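Local atomic coordinates of nuclear movement protein (Encephalitozoon cuniculi, PDB entry 2O30), a protein that is of unknown function but carries a p23-like CS domain of the NudC type and may bind unfolded proteins. Residues 57-60 against 61-64. The protein carries 1 engineered substitution. Sequence-based numbering, arbitrary orientation.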
loop_
_atom_site.group_PDB
_atom_site.type_symbol
_atom_site.label_atom_id
_atom_site.label_comp_id
_atom_site.label_asym_id
_atom_site.label_seq_id
_atom_site.Cartn_x
_atom_site.Cartn_y
_atom_site.Cartn_z
ATOM N N GLU A 57 -10.298 14.463 5.677
ATOM C CA GLU A 57 -8.880 14.497 5.360
ATOM C C GLU A 57 -7.970 14.340 6.577
ATOM O O GLU A 57 -8.256 14.829 7.684
ATOM C CB GLU A 57 -8.541 15.760 4.544
ATOM C CG GLU A 57 -9.082 15.649 3.116
ATOM C CD GLU A 57 -8.740 16.829 2.222
ATOM O OE1 GLU A 57 -7.591 17.325 2.262
ATOM O OE2 GLU A 57 -9.635 17.247 1.453
ATOM N N VAL A 58 -6.877 13.600 6.361
ATOM C CA VAL A 58 -5.834 13.470 7.374
ATOM C C VAL A 58 -4.476 13.886 6.810
ATOM O O VAL A 58 -4.300 13.961 5.591
ATOM C CB VAL A 58 -5.755 12.027 7.927
ATOM C CG1 VAL A 58 -7.076 11.674 8.626
ATOM C CG2 VAL A 58 -5.476 11.042 6.809
ATOM N N ASP A 59 -3.539 14.178 7.702
ATOM C CA ASP A 59 -2.162 14.422 7.312
ATOM C C ASP A 59 -1.481 13.061 7.093
ATOM O O ASP A 59 -1.015 12.447 8.040
ATOM C CB ASP A 59 -1.451 15.220 8.400
ATOM C CG ASP A 59 0.017 15.479 8.078
ATOM O OD1 ASP A 59 0.492 15.052 7.003
ATOM O OD2 ASP A 59 0.697 16.105 8.911
ATOM N N VAL A 60 -1.439 12.594 5.852
ATOM C CA VAL A 60 -0.942 11.236 5.578
ATOM C C VAL A 60 0.498 11.036 6.077
ATOM O O VAL A 60 0.851 9.944 6.555
ATOM C CB VAL A 60 -1.139 10.811 4.101
ATOM C CG1 VAL A 60 -0.406 9.502 3.811
ATOM C CG2 VAL A 60 -2.618 10.638 3.797
ATOM N N SER A 61 1.307 12.095 6.022
ATOM C CA SER A 61 2.688 12.041 6.542
ATOM C C SER A 61 2.798 11.736 8.049
ATOM O O SER A 61 3.835 11.259 8.518
ATOM C CB SER A 61 3.458 13.331 6.197
ATOM O OG SER A 61 3.104 14.394 7.066
ATOM N N SER A 62 1.725 11.988 8.798
ATOM C CA SER A 62 1.731 11.808 10.246
ATOM C C SER A 62 1.406 10.368 10.648
ATOM O O SER A 62 1.490 10.021 11.841
ATOM C CB SER A 62 0.721 12.745 10.914
ATOM O OG SER A 62 -0.612 12.290 10.675
ATOM N N LEU A 63 1.008 9.570 9.666
ATOM C CA LEU A 63 0.612 8.159 9.883
ATOM C C LEU A 63 1.703 7.384 10.612
ATOM O O LEU A 63 2.866 7.428 10.221
ATOM C CB LEU A 63 0.307 7.483 8.547
ATOM C CG LEU A 63 -0.124 6.014 8.549
ATOM C CD1 LEU A 63 -1.347 5.843 9.396
ATOM C CD2 LEU A 63 -0.386 5.551 7.112
ATOM N N TRP A 64 1.332 6.710 11.694
ATOM C CA TRP A 64 2.300 5.937 12.473
ATOM C C TRP A 64 1.579 4.712 13.005
ATOM O O TRP A 64 0.379 4.723 13.204
ATOM C CB TRP A 64 2.853 6.779 13.632
ATOM C CG TRP A 64 3.835 6.056 14.519
ATOM C CD1 TRP A 64 3.665 5.718 15.832
ATOM C CD2 TRP A 64 5.122 5.553 14.139
ATOM N NE1 TRP A 64 4.774 5.040 16.298
ATOM C CE2 TRP A 64 5.678 4.919 15.278
ATOM C CE3 TRP A 64 5.862 5.581 12.951
ATOM C CZ2 TRP A 64 6.954 4.320 15.259
ATOM C CZ3 TRP A 64 7.132 4.968 12.933
ATOM C CH2 TRP A 64 7.658 4.368 14.089
#
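Asp59 turns its CG away from its own backbone N (chi1 178°) and beside its carbonyl carbon. This rotamer carries the carboxylate forward along the chain to Ser61. Ser61 holds OG between its backbone N and carbonyl carbon (chi1 78°), and this brings the hydroxyl back to meet the Asp59 carboxylate. Ser61 OG donates to Asp59 OD1 at 2.7 Å. It arrives on the syn side of the carboxylate, 27° out of its plane. Ser61 N adds a weak, bent bond, so OD1 takes one bond from the Ser61 hydroxyl and a weak one from its backbone N-H. The Asp59 OD1 to Ser61 N pair has the pattern of an Asx turn, though its bond is weak.

The carbonyl of Asp59 takes two donors. Ser62 OG lies in the carbonyl plane at 2.7 Å from Asp59 O. Ser62 N sits above that plane, 2.9 Å from Asp59 O, and closes the type I turn from Asp59 to Ser62. A second type I turn overlaps it, closed by Leu63 N to Val60 O at 3.1 Å.

The consecutive turns make the corner between strands 58-59 and 63-68. Both strands pair antiparallel with strand 71-78. Ser62 OG, which donates to Asp59 O, accepts a hydrogen bond from Thr77 N of that strand. Val60 and Leu63 pack on Met35 of strand 31-36, in the other sheet of this CS-domain beta sandwich.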